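Local coordinates for protein aryl acylamidase (bacterium CSBL00001, PDB 4YJ6) that probably hydrolyses the amide bonds of aryl acylamides, as an enzyme of the amidase signature family, at residues Gly186-Pro191 / Phe200-Gly205; Val279-Gln284 / Tyr313-Met318; Leu396-Ala401 / Trp430-Leu435. One frame throughout, in Å; residues are numbered along the deposited sequence.

Contact 1: residues Gly186-Pro191 / Phe200-Gly205; sequences GSIRIP and FQPSIG. With PO4 (phosphate ion), chain B.
The Gly-Ser-Ile-Arg-Ile-Pro run of the amidase signature lies against the end of strand 198-201 here, with Arg189 and Gln201 as the main touching pair. In characterised relatives the serine of this motif is the nucleophile, a role that Ser187 probably shares. Its OG donates to O3 of a phosphate ion at 2.6 Å, and the ion, probably from the crystallisation liquor, is also held by Ser163 and by the backbone N of Gly184 and Gly185. Two residues on, the guanidinium of Arg189 offers a face rather than its N-H groups to Gln201: OE1 of Gln201 stands over the centre of the group, 3.1 Å from CZ of Arg189, and the amide plane is turned 68° from the guanidinium plane. OE1 caps that face at angles too poor for a hydrogen bond. NH2 of Arg189 is engaged by Asp183 in a salt bridge, while OE1 of Gln201 accepts from Ser443 and Thr436. NE2 of Gln201 donates forward to O of Pro202 at 2.9 Å, from well above that carbonyl plane, and also to O of His441. Beside this pair, Ile188 has CG2 anti to the backbone N, and that methyl rests 3.5 Å from N of Phe200. The signature loop thus enters helix 190-195 with its flank on strand 198-201, whose Phe200 ring packs toward helices 231-241 and 467-480.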
ATOM      1  N   GLY A 186       6.092  -2.762   3.114  1.00 10.94           N
ATOM      2  CA  GLY A 186       6.100  -1.893   1.964  1.00 10.16           C
ATOM      3  C   GLY A 186       4.821  -1.891   1.141  1.00 10.12           C
ATOM      4  O   GLY A 186       4.765  -1.218   0.124  1.00 11.25           O
ATOM      5  N   SER A 187       3.779  -2.577   1.589  1.00 10.42           N
ATOM      6  CA  SER A 187       2.738  -2.955   0.637  1.00 11.34           C
ATOM      7  C   SER A 187       1.717  -1.913   0.188  1.00 10.65           C
ATOM      8  O   SER A 187       0.890  -2.218  -0.656  1.00 11.05           O
ATOM      9  CB  SER A 187       2.048  -4.210   1.142  1.00 12.15           C
ATOM     10  OG  SER A 187       2.985  -5.287   1.030  1.00 12.62           O
ATOM     11  N   ILE A 188       1.765  -0.690   0.713  1.00 10.42           N
ATOM     12  CA  ILE A 188       1.063   0.424   0.073  1.00 10.46           C
ATOM     13  C   ILE A 188       1.899   0.906  -1.117  1.00 10.61           C
ATOM     14  O   ILE A 188       1.373   1.387  -2.131  1.00 11.29           O
ATOM     15  CB  ILE A 188       0.910   1.582   1.081  1.00  9.06           C
ATOM     16  CG1 ILE A 188      -0.182   1.223   2.103  1.00  9.92           C
ATOM     17  CG2 ILE A 188       0.544   2.912   0.386  1.00 11.89           C
ATOM     18  CD1 ILE A 188      -0.039   2.056   3.380  1.00 10.38           C
ATOM     19  N   ARG A 189       3.216   0.787  -0.970  1.00  8.87           N
ATOM     20  CA  ARG A 189       4.172   1.450  -1.836  1.00 10.03           C
ATOM     21  C   ARG A 189       4.678   0.541  -2.960  1.00  9.77           C
ATOM     22  O   ARG A 189       4.938   1.010  -4.074  1.00 11.72           O
ATOM     23  CB  ARG A 189       5.378   1.927  -0.971  1.00  8.27           C
ATOM     24  CG  ARG A 189       4.929   2.985   0.068  1.00  9.24           C
ATOM     25  CD  ARG A 189       5.981   3.207   1.169  1.00  7.87           C
ATOM     26  NE  ARG A 189       5.963   2.095   2.119  1.00  9.64           N
ATOM     27  CZ  ARG A 189       7.018   1.770   2.885  1.00 10.41           C
ATOM     28  NH1 ARG A 189       8.189   2.412   2.745  1.00 10.46           N
ATOM     29  NH2 ARG A 189       6.913   0.791   3.756  1.00 10.06           N
ATOM     30  N   ILE A 190       4.864  -0.735  -2.647  1.00 10.27           N
ATOM     31  CA  ILE A 190       5.396  -1.720  -3.613  1.00 10.03           C
ATOM     32  C   ILE A 190       4.529  -1.790  -4.884  1.00 11.80           C
ATOM     33  O   ILE A 190       5.024  -1.553  -5.986  1.00 11.90           O
ATOM     34  CB  ILE A 190       5.480  -3.108  -2.967  1.00 12.07           C
ATOM     35  CG1 ILE A 190       6.532  -3.117  -1.846  1.00 11.43           C
ATOM     36  CG2 ILE A 190       5.843  -4.178  -4.002  1.00 13.07           C
ATOM     37  CD1 ILE A 190       6.289  -4.244  -0.834  1.00 12.53           C
ATOM     38  N   PRO A 191       3.213  -2.030  -4.735  1.00 10.49           N
ATOM     39  CA  PRO A 191       2.425  -2.128  -5.966  1.00 10.03           C
ATOM     40  C   PRO A 191       2.201  -0.778  -6.605  1.00 10.45           C
ATOM     41  O   PRO A 191       1.988  -0.732  -7.830  1.00 12.48           O
ATOM     42  CB  PRO A 191       1.105  -2.768  -5.483  1.00 12.23           C
ATOM     43  CG  PRO A 191       1.007  -2.331  -4.037  1.00 12.78           C
ATOM     44  CD  PRO A 191       2.431  -2.383  -3.542  1.00 10.29           C
ATOM     45  N   PHE A 200       0.867   6.266  -0.426  1.00  9.75           N
ATOM     46  CA  PHE A 200       1.265   7.064   0.740  1.00  8.87           C
ATOM     47  C   PHE A 200       1.254   6.223   2.022  1.00  8.43           C
ATOM     48  O   PHE A 200       0.172   5.776   2.449  1.00  9.24           O
ATOM     49  CB  PHE A 200       0.339   8.288   0.949  1.00  9.95           C
ATOM     50  CG  PHE A 200       0.905   9.264   1.946  1.00 10.92           C
ATOM     51  CD1 PHE A 200       1.764  10.270   1.519  1.00 10.36           C
ATOM     52  CD2 PHE A 200       0.633   9.148   3.293  1.00 10.65           C
ATOM     53  CE1 PHE A 200       2.334  11.165   2.422  1.00 12.13           C
ATOM     54  CE2 PHE A 200       1.189  10.035   4.212  1.00 11.98           C
ATOM     55  CZ  PHE A 200       2.060  11.033   3.771  1.00 10.06           C
ATOM     56  N   GLN A 201       2.436   6.022   2.620  1.00  8.05           N
ATOM     57  CA  GLN A 201       2.597   5.257   3.871  1.00  9.81           C
ATOM     58  C   GLN A 201       2.821   6.262   5.015  1.00  8.99           C
ATOM     59  O   GLN A 201       3.895   6.874   5.118  1.00  9.33           O
ATOM     60  CB  GLN A 201       3.774   4.255   3.749  1.00 10.08           C
ATOM     61  CG  GLN A 201       4.153   3.556   5.100  1.00 10.05           C
ATOM     62  CD  GLN A 201       5.466   4.091   5.616  1.00  9.22           C
ATOM     63  OE1 GLN A 201       6.480   4.025   4.909  1.00 10.57           O
ATOM     64  NE2 GLN A 201       5.468   4.651   6.823  1.00  9.51           N
ATOM     65  N   PRO A 202       1.816   6.438   5.870  1.00  8.40           N
ATOM     66  CA  PRO A 202       1.910   7.503   6.882  1.00  7.16           C
ATOM     67  C   PRO A 202       2.883   7.187   8.008  1.00  8.20           C
ATOM     68  O   PRO A 202       3.271   6.022   8.207  1.00  9.47           O
ATOM     69  CB  PRO A 202       0.462   7.574   7.483  1.00  9.87           C
ATOM     70  CG  PRO A 202      -0.363   6.626   6.705  1.00 14.28           C
ATOM     71  CD  PRO A 202       0.561   5.673   5.966  1.00  9.75           C
ATOM     72  N   SER A 203       3.241   8.217   8.781  1.00  7.81           N
ATOM     73  CA  SER A 203       4.042   8.024   9.985  1.00  8.75           C
ATOM     74  C   SER A 203       3.370   7.023  10.899  1.00  8.25           C
ATOM     75  O   SER A 203       2.143   7.022  10.990  1.00  9.36           O
ATOM     76  CB  SER A 203       4.120   9.361  10.757  1.00 10.02           C
ATOM     77  OG  SER A 203       4.823  10.329   9.991  1.00  8.36           O
ATOM     78  N   ILE A 204       4.145   6.262  11.682  1.00  7.16           N
ATOM     79  CA  ILE A 204       3.490   5.407  12.668  1.00  7.84           C
ATOM     80  C   ILE A 204       2.641   6.293  13.624  1.00  9.07           C
ATOM     81  O   ILE A 204       3.065   7.359  14.090  1.00 10.40           O
ATOM     82  CB  ILE A 204       4.522   4.473  13.412  1.00  9.70           C
ATOM     83  CG1 ILE A 204       3.785   3.532  14.393  1.00 10.28           C
ATOM     84  CG2 ILE A 204       5.572   5.322  14.198  1.00 10.45           C
ATOM     85  CD1 ILE A 204       2.808   2.474  13.686  1.00 12.04           C
ATOM     86  N   GLY A 205       1.426   5.816  13.918  1.00  8.05           N
ATOM     87  CA  GLY A 205       0.499   6.556  14.781  1.00 10.49           C
ATOM     88  C   GLY A 205      -0.354   7.592  14.087  1.00 11.04           C
ATOM     89  O   GLY A 205      -1.256   8.142  14.718  1.00  9.68           O
TER
HETATM   90  P   PO4 B 601       2.923  -6.629   3.986  1.00 13.33           P
HETATM   91  O1  PO4 B 601       3.778  -7.676   3.246  1.00 14.22           O
HETATM   92  O2  PO4 B 601       3.174  -6.902   5.449  1.00 13.92           O
HETATM   93  O3  PO4 B 601       3.419  -5.281   3.590  1.00 12.00           O
HETATM   94  O4  PO4 B 601       1.449  -6.786   3.703  1.00 13.35           O

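Contact 2: residues Val279-Gln284 / Tyr313-Met318; sequences VFPVQQ and YSQKQM
Tyr313 meets Val279 through its backbone, its carbonyl O lying 3.6 Å from CG1 of Val279, whereas its ring leads off to Leu376, Leu377 and Thr380 on helix 368-389. Ser314 follows as the N-cap of helix 315-339. Its OG accepts from N of Gln317 at 3.0 Å, and its own N donates to OE1 of Gln317 at 2.8 Å, a straight bond on a carbonyl lone pair; together they form a capping box that secures the first turn. Gln315, the first helical residue, does most of the touching. With CG wedged between its backbone N and carbonyl carbon (chi1 57°), the chain folds over the other segment: CG comes to 3.4 Å from O of Val279, and CB lies obliquely to the Phe280 ring at 3.9 Å from CD2. Farther out, the amide passes Pro281 on its way to Glu422 and the carbonyl of Glu423, to which NE2 donates. A water joins the two backbones, donating to O of Val279 and accepting from N of Gln315, so that this carbonyl and a first-turn N-H are both satisfied. Last comes Met318, present as selenomethionine. Its chain bends at chi3 (-67°) and brings the terminal methyl CE against two apolar neighbours, 3.6 Å from CG2 of Val279 and 3.9 Å from CZ of Phe280. The 279-284 loop belongs to the first connection of a beta-alpha-beta crossover, from strand 270-273 through helix 284-299 to the parallel strand 303-306, and the capped start of helix 315-339 packs on it.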
ATOM      1  N   VAL A 279      23.255  -1.195   0.687  1.00 13.97           N
ATOM      2  CA  VAL A 279      23.245  -2.628   0.983  1.00 13.13           C
ATOM      3  C   VAL A 279      22.452  -3.492  -0.002  1.00 14.78           C
ATOM      4  O   VAL A 279      22.629  -4.700   0.016  1.00 16.04           O
ATOM      5  CB  VAL A 279      22.682  -2.944   2.400  1.00 14.95           C
ATOM      6  CG1 VAL A 279      23.586  -2.343   3.471  1.00 16.46           C
ATOM      7  CG2 VAL A 279      21.278  -2.381   2.554  1.00 16.97           C
ATOM      8  N   PHE A 280      21.576  -2.908  -0.834  1.00 14.58           N
ATOM      9  CA  PHE A 280      20.774  -3.749  -1.757  1.00 14.21           C
ATOM     10  C   PHE A 280      21.365  -3.789  -3.160  1.00 12.72           C
ATOM     11  O   PHE A 280      21.905  -2.790  -3.631  1.00 14.80           O
ATOM     12  CB  PHE A 280      19.358  -3.202  -1.945  1.00 14.16           C
ATOM     13  CG  PHE A 280      18.510  -3.209  -0.691  1.00 14.31           C
ATOM     14  CD1 PHE A 280      18.483  -2.087   0.144  1.00 14.62           C
ATOM     15  CD2 PHE A 280      17.748  -4.321  -0.360  1.00 14.21           C
ATOM     16  CE1 PHE A 280      17.693  -2.075   1.287  1.00 14.70           C
ATOM     17  CE2 PHE A 280      16.950  -4.338   0.797  1.00 14.21           C
ATOM     18  CZ  PHE A 280      16.913  -3.203   1.610  1.00 13.42           C
ATOM     19  N   PRO A 281      21.211  -4.946  -3.841  1.00 13.65           N
ATOM     20  CA  PRO A 281      21.489  -4.989  -5.281  1.00 15.44           C
ATOM     21  C   PRO A 281      20.311  -4.398  -6.039  1.00 16.09           C
ATOM     22  O   PRO A 281      19.198  -4.856  -5.820  1.00 16.15           O
ATOM     23  CB  PRO A 281      21.651  -6.476  -5.554  1.00 16.87           C
ATOM     24  CG  PRO A 281      20.707  -7.149  -4.537  1.00 17.00           C
ATOM     25  CD  PRO A 281      20.834  -6.259  -3.294  1.00 16.12           C
ATOM     26  N   VAL A 282      20.532  -3.374  -6.858  1.00 14.60           N
ATOM     27  CA  VAL A 282      19.420  -2.695  -7.519  1.00 15.15           C
ATOM     28  C   VAL A 282      19.660  -2.680  -9.008  1.00 14.73           C
ATOM     29  O   VAL A 282      20.764  -2.335  -9.451  1.00 15.21           O
ATOM     30  CB  VAL A 282      19.297  -1.235  -7.023  1.00 16.46           C
ATOM     31  CG1 VAL A 282      18.188  -0.478  -7.772  1.00 14.14           C
ATOM     32  CG2 VAL A 282      19.041  -1.262  -5.506  1.00 13.41           C
ATOM     33  N   GLN A 283      18.647  -3.036  -9.786  1.00 15.33           N
ATOM     34  CA  GLN A 283      18.814  -3.046 -11.254  1.00 17.34           C
ATOM     35  C   GLN A 283      19.329  -1.685 -11.743  1.00 18.64           C
ATOM     36  O   GLN A 283      18.820  -0.606 -11.385  1.00 15.01           O
ATOM     37  CB  GLN A 283      17.496  -3.462 -11.948  1.00 16.43           C
ATOM     38  CG  GLN A 283      17.140  -4.896 -11.653  1.00 20.97           C
ATOM     39  CD  GLN A 283      15.821  -5.332 -12.265  1.00 23.97           C
ATOM     40  OE1 GLN A 283      14.969  -4.496 -12.646  1.00 22.19           O
ATOM     41  NE2 GLN A 283      15.639  -6.646 -12.363  1.00 25.79           N
ATOM     42  N   GLN A 284      20.365  -1.710 -12.577  1.00 16.99           N
ATOM     43  CA  GLN A 284      21.003  -0.474 -12.958  1.00 17.18           C
ATOM     44  C   GLN A 284      20.035   0.534 -13.590  1.00 16.90           C
ATOM     45  O   GLN A 284      20.150   1.731 -13.359  1.00 15.19           O
ATOM     46  CB  GLN A 284      22.159  -0.775 -13.944  1.00 18.57           C
ATOM     47  CG  GLN A 284      22.955   0.438 -14.259  1.00 22.14           C
ATOM     48  CD  GLN A 284      23.651   0.992 -13.031  1.00 27.77           C
ATOM     49  OE1 GLN A 284      24.388   0.271 -12.333  1.00 33.31           O
ATOM     50  NE2 GLN A 284      23.446   2.275 -12.765  1.00 28.02           N
ATOM     51  N   TYR A 313      24.326  -4.164   8.717  1.00 15.81           N
ATOM     52  CA  TYR A 313      23.780  -5.491   8.453  1.00 14.94           C
ATOM     53  C   TYR A 313      23.715  -5.725   6.948  1.00 16.17           C
ATOM     54  O   TYR A 313      23.583  -4.786   6.181  1.00 18.80           O
ATOM     55  CB  TYR A 313      22.353  -5.590   9.047  1.00 15.72           C
ATOM     56  CG  TYR A 313      22.360  -5.666  10.564  1.00 15.94           C
ATOM     57  CD1 TYR A 313      22.241  -4.511  11.363  1.00 17.50           C
ATOM     58  CD2 TYR A 313      22.460  -6.903  11.204  1.00 19.64           C
ATOM     59  CE1 TYR A 313      22.248  -4.603  12.775  1.00 15.40           C
ATOM     60  CE2 TYR A 313      22.447  -7.007  12.611  1.00 20.32           C
ATOM     61  CZ  TYR A 313      22.340  -5.853  13.383  1.00 19.57           C
ATOM     62  OH  TYR A 313      22.357  -5.997  14.770  1.00 18.69           O
ATOM     63  N   SER A 314      23.784  -6.982   6.516  1.00 14.86           N
ATOM     64  CA  SER A 314      23.552  -7.290   5.114  1.00 17.45           C
ATOM     65  C   SER A 314      22.055  -7.256   4.814  1.00 15.34           C
ATOM     66  O   SER A 314      21.218  -7.400   5.706  1.00 13.00           O
ATOM     67  CB  SER A 314      24.070  -8.689   4.760  1.00 15.91           C
ATOM     68  OG  SER A 314      23.262  -9.661   5.388  1.00 14.79           O
ATOM     69  N   GLN A 315      21.715  -7.090   3.548  1.00 14.30           N
ATOM     70  CA  GLN A 315      20.296  -7.135   3.182  1.00 13.45           C
ATOM     71  C   GLN A 315      19.620  -8.494   3.480  1.00 12.20           C
ATOM     72  O   GLN A 315      18.449  -8.524   3.844  1.00 12.35           O
ATOM     73  CB  GLN A 315      20.101  -6.689   1.743  1.00 12.66           C
ATOM     74  CG  GLN A 315      20.890  -7.501   0.702  1.00 15.15           C
ATOM     75  CD  GLN A 315      20.068  -8.645   0.128  1.00 15.76           C
ATOM     76  OE1 GLN A 315      18.939  -8.862   0.520  1.00 15.03           O
ATOM     77  NE2 GLN A 315      20.639  -9.371  -0.830  1.00 15.99           N
ATOM     78  N   LYS A 316      20.338  -9.611   3.372  1.00 13.84           N
ATOM     79  CA  LYS A 316      19.779 -10.887   3.813  1.00 13.55           C
ATOM     80  C   LYS A 316      19.510 -10.904   5.298  1.00 12.56           C
ATOM     81  O   LYS A 316      18.492 -11.426   5.724  1.00 13.03           O
ATOM     82  CB  LYS A 316      20.705 -12.078   3.460  1.00 14.49           C
ATOM     83  CG  LYS A 316      20.123 -13.405   3.978  1.00 20.62           C
ATOM     84  CD  LYS A 316      20.934 -14.613   3.485  1.00 25.63           C
ATOM     85  CE  LYS A 316      20.096 -15.915   3.547  1.00 29.41           C
ATOM     86  NZ  LYS A 316      19.713 -16.370   4.931  1.00 25.57           N
ATOM     87  N   GLN A 317      20.412 -10.352   6.107  1.00 13.46           N
ATOM     88  CA  GLN A 317      20.163 -10.331   7.543  1.00 15.39           C
ATOM     89  C   GLN A 317      18.886  -9.549   7.846  1.00 13.23           C
ATOM     90  O   GLN A 317      18.099  -9.956   8.683  1.00 12.85           O
ATOM     91  CB  GLN A 317      21.331  -9.681   8.267  1.00 17.36           C
ATOM     92  CG  GLN A 317      22.525 -10.648   8.392  1.00 17.40           C
ATOM     93  CD  GLN A 317      23.743  -9.955   9.007  1.00 20.05           C
ATOM     94  OE1 GLN A 317      24.128  -8.865   8.602  1.00 17.95           O
ATOM     95  NE2 GLN A 317      24.345 -10.599   9.998  1.00 26.16           N
HETATM   96  N   MSE A 318      18.696  -8.427   7.159  1.00 12.74           N
HETATM   97  CA  MSE A 318      17.512  -7.609   7.405  1.00 12.18           C
HETATM   98  C   MSE A 318      16.222  -8.273   6.932  1.00 13.16           C
HETATM   99  O   MSE A 318      15.216  -8.247   7.649  1.00 12.48           O
HETATM  100  CB  MSE A 318      17.693  -6.257   6.734  1.00 13.71           C
HETATM  101  CG  MSE A 318      18.843  -5.543   7.340  1.00 12.75           C
HETATM  102 SE   MSE A 318      18.688  -3.682   6.856  1.00 31.36          SE
HETATM  103  CE  MSE A 318      18.977  -3.839   4.907  1.00 14.08           C
TER
HETATM  104  O   HOH W   1      23.922  -6.381   1.697  1.00 13.44           O

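Contact 3: residues Leu396-Ala401 / Trp430-Leu435; sequences LAPTLA and WCMTYL
Met432, a selenomethionine, supplies the bump that fits most closely into the opposing chain. Its side chain bends at chi3 (-76°) and sets the methyl CE in a hollow formed by the Pro398 ring and carbonyl and the backbone from Leu400 to Ala401: CE is 3.3 Å from O of Pro398 and 3.5 Å from C of Leu400. CB of Pro398 closes one wall, and Ala401 borders the selenium. Next to this knob, the CG2 methyls of Thr399 and Thr433 meet at 3.6 Å, while their hydroxyls go to Ser445 and to the carbonyl of Gly185 respectively. A second bump comes from the other direction. Leu400 runs alongside Trp430, pointing the same way, and both its methyls come near CZ3 of the indole, CD2 at 4.1 Å. SG of Cys431 covers a face of that indole, toward the rim. One backbone bond pins the shapes in place, Ala401 N to Trp430 O at 3.0 Å and 160°. Trp430 O also takes a weak bond from N of Met432, which closes an inverse gamma turn centred on Cys431. A type I turn from Cys431 to Tyr434 then leads into helix 434-439. These two successive turns ahead of the helix pack against the residues leaving strand 394-398 of the large mixed sheet.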
ATOM      1  N   LEU A 396      15.648  10.424  -0.560  1.00  9.33           N
ATOM      2  CA  LEU A 396      15.122   9.800  -1.779  1.00 11.13           C
ATOM      3  C   LEU A 396      15.828   8.480  -2.023  1.00 12.92           C
ATOM      4  O   LEU A 396      17.032   8.369  -1.809  1.00 11.41           O
ATOM      5  CB  LEU A 396      15.377  10.688  -3.002  1.00 11.06           C
ATOM      6  CG  LEU A 396      14.877  12.112  -2.891  1.00 10.56           C
ATOM      7  CD1 LEU A 396      15.317  12.894  -4.136  1.00 12.85           C
ATOM      8  CD2 LEU A 396      13.350  12.082  -2.731  1.00 10.77           C
ATOM      9  N   ALA A 397      15.095   7.516  -2.556  1.00 12.10           N
ATOM     10  CA  ALA A 397      15.658   6.209  -2.917  1.00 12.06           C
ATOM     11  C   ALA A 397      14.737   5.610  -3.960  1.00 12.94           C
ATOM     12  O   ALA A 397      13.633   6.092  -4.134  1.00 12.38           O
ATOM     13  CB  ALA A 397      15.750   5.286  -1.654  1.00 13.00           C
ATOM     14  N   PRO A 398      15.175   4.562  -4.679  1.00 11.33           N
ATOM     15  CA  PRO A 398      14.197   3.839  -5.493  1.00 11.46           C
ATOM     16  C   PRO A 398      13.241   3.130  -4.543  1.00 12.24           C
ATOM     17  O   PRO A 398      13.675   2.645  -3.500  1.00 12.32           O
ATOM     18  CB  PRO A 398      15.033   2.783  -6.258  1.00 11.70           C
ATOM     19  CG  PRO A 398      16.518   3.188  -6.022  1.00 11.56           C
ATOM     20  CD  PRO A 398      16.502   3.915  -4.675  1.00 13.89           C
ATOM     21  N   THR A 399      11.966   3.034  -4.893  1.00 12.69           N
ATOM     22  CA  THR A 399      11.046   2.280  -4.030  1.00  9.95           C
ATOM     23  C   THR A 399      11.457   0.813  -3.955  1.00 12.53           C
ATOM     24  O   THR A 399      11.428   0.220  -2.884  1.00 10.97           O
ATOM     25  CB  THR A 399       9.622   2.385  -4.590  1.00 11.23           C
ATOM     26  OG1 THR A 399       9.343   3.772  -4.776  1.00 10.51           O
ATOM     27  CG2 THR A 399       8.570   1.736  -3.645  1.00 11.38           C
ATOM     28  N   LEU A 400      11.839   0.247  -5.112  1.00 11.94           N
ATOM     29  CA  LEU A 400      12.088  -1.171  -5.240  1.00 11.33           C
ATOM     30  C   LEU A 400      13.385  -1.442  -5.993  1.00 11.50           C
ATOM     31  O   LEU A 400      13.837  -0.611  -6.777  1.00 12.72           O
ATOM     32  CB  LEU A 400      10.982  -1.842  -6.051  1.00 11.74           C
ATOM     33  CG  LEU A 400       9.589  -1.611  -5.486  1.00 10.99           C
ATOM     34  CD1 LEU A 400       8.557  -2.192  -6.445  1.00 10.95           C
ATOM     35  CD2 LEU A 400       9.524  -2.291  -4.119  1.00 11.77           C
ATOM     36  N   ALA A 401      13.937  -2.628  -5.764  1.00 13.64           N
ATOM     37  CA  ALA A 401      15.230  -2.999  -6.381  1.00 12.56           C
ATOM     38  C   ALA A 401      15.078  -3.602  -7.781  1.00 17.04           C
ATOM     39  O   ALA A 401      16.101  -3.823  -8.453  1.00 14.67           O
ATOM     40  CB  ALA A 401      15.939  -3.986  -5.499  1.00 12.97           C
ATOM     41  N   TRP A 430      13.748  -7.629  -2.183  1.00 12.18           N
ATOM     42  CA  TRP A 430      13.896  -6.523  -3.129  1.00 13.77           C
ATOM     43  C   TRP A 430      12.932  -5.355  -2.790  1.00 13.58           C
ATOM     44  O   TRP A 430      12.929  -4.315  -3.461  1.00 13.50           O
ATOM     45  CB  TRP A 430      13.616  -7.049  -4.561  1.00 15.91           C
ATOM     46  CG  TRP A 430      12.354  -7.910  -4.579  1.00 15.62           C
ATOM     47  CD1 TRP A 430      12.263  -9.237  -4.279  1.00 15.51           C
ATOM     48  CD2 TRP A 430      11.014  -7.469  -4.850  1.00 13.03           C
ATOM     49  NE1 TRP A 430      10.945  -9.649  -4.341  1.00 14.50           N
ATOM     50  CE2 TRP A 430      10.169  -8.583  -4.717  1.00 14.55           C
ATOM     51  CE3 TRP A 430      10.456  -6.239  -5.224  1.00 13.58           C
ATOM     52  CZ2 TRP A 430       8.766  -8.499  -4.900  1.00 15.10           C
ATOM     53  CZ3 TRP A 430       9.085  -6.154  -5.425  1.00 14.98           C
ATOM     54  CH2 TRP A 430       8.262  -7.279  -5.281  1.00 15.03           C
ATOM     55  N   CYS A 431      12.105  -5.535  -1.762  1.00 12.49           N
ATOM     56  CA  CYS A 431      11.163  -4.484  -1.368  1.00 12.43           C
ATOM     57  C   CYS A 431      11.842  -3.585  -0.332  1.00 11.77           C
ATOM     58  O   CYS A 431      11.587  -3.725   0.878  1.00 13.60           O
ATOM     59  CB  CYS A 431       9.881  -5.089  -0.760  1.00 12.28           C
ATOM     60  SG  CYS A 431       9.102  -6.325  -1.864  1.00 13.44           S
HETATM   61  N   MSE A 432      12.678  -2.660  -0.810  1.00 11.04           N
HETATM   62  CA  MSE A 432      13.535  -1.842   0.052  1.00 10.30           C
HETATM   63  C   MSE A 432      12.738  -0.951   0.986  1.00 13.29           C
HETATM   64  O   MSE A 432      13.263  -0.473   1.982  1.00 11.71           O
HETATM   65  CB  MSE A 432      14.487  -1.039  -0.828  1.00 10.83           C
HETATM   66  CG  MSE A 432      15.239  -1.992  -1.703  1.00 10.73           C
HETATM   67 SE   MSE A 432      16.677  -0.967  -2.520  1.00 30.84          SE
HETATM   68  CE  MSE A 432      15.701   0.033  -3.859  1.00 13.25           C
ATOM     69  N   THR A 433      11.467  -0.758   0.628  1.00 10.95           N
ATOM     70  CA  THR A 433      10.455  -0.132   1.491  1.00 10.30           C
ATOM     71  C   THR A 433      10.417  -0.658   2.928  1.00 11.28           C
ATOM     72  O   THR A 433       9.976   0.077   3.835  1.00  9.83           O
ATOM     73  CB  THR A 433       9.061  -0.445   0.894  1.00 10.48           C
ATOM     74  OG1 THR A 433       9.007  -1.818   0.481  1.00 11.22           O
ATOM     75  CG2 THR A 433       8.862   0.389  -0.361  1.00 11.51           C
ATOM     76  N   TYR A 434      10.819  -1.917   3.162  1.00  9.92           N
ATOM     77  CA  TYR A 434      10.600  -2.470   4.507  1.00  9.31           C
ATOM     78  C   TYR A 434      11.412  -1.718   5.567  1.00  9.98           C
ATOM     79  O   TYR A 434      11.108  -1.861   6.773  1.00  9.37           O
ATOM     80  CB  TYR A 434      10.844  -3.998   4.609  1.00  9.08           C
ATOM     81  CG  TYR A 434      12.276  -4.483   4.386  1.00  9.96           C
ATOM     82  CD1 TYR A 434      13.294  -4.186   5.305  1.00  9.27           C
ATOM     83  CD2 TYR A 434      12.584  -5.293   3.297  1.00 11.27           C
ATOM     84  CE1 TYR A 434      14.604  -4.646   5.100  1.00 12.63           C
ATOM     85  CE2 TYR A 434      13.873  -5.756   3.084  1.00 13.11           C
ATOM     86  CZ  TYR A 434      14.878  -5.432   3.986  1.00 12.91           C
ATOM     87  OH  TYR A 434      16.168  -5.904   3.777  1.00 12.01           O
ATOM     88  N   LEU A 435      12.423  -0.949   5.159  1.00 11.13           N
ATOM     89  CA  LEU A 435      13.195  -0.194   6.164  1.00  9.91           C
ATOM     90  C   LEU A 435      12.285   0.730   6.996  1.00  9.35           C
ATOM     91  O   LEU A 435      12.548   0.920   8.177  1.00 10.21           O
ATOM     92  CB  LEU A 435      14.311   0.621   5.534  1.00 10.51           C
ATOM     93  CG  LEU A 435      15.350  -0.217   4.805  1.00 11.39           C
ATOM     94  CD1 LEU A 435      16.371   0.729   4.111  1.00 11.74           C
ATOM     95  CD2 LEU A 435      16.047  -1.161   5.760  1.00 12.14           C
TER

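How the contacts relate
The three contacts run outward: from contact centre to chain centre, contact 1 lies at about 5 Å, contact 3 at about 13 Å and contact 2 at about 22 Å. Every touching residue of contacts 1 and 3 is buried, whereas contact 2 is nearest the periphery, with Val279 partly exposed. The chemistry shifts from charged and amide groups near the phosphate, through close hydrocarbon fitting, to apolar contacts and a water at a capped helix end. Contact 3 stands between the others: Thr433 O accepts a weak hydrogen bond from Arg189 NH1, and Ala401 O probably accepts from Gln283 N. Contacts 1 and 3 reach the same large sheet; contacts 1 and 2 do not touch.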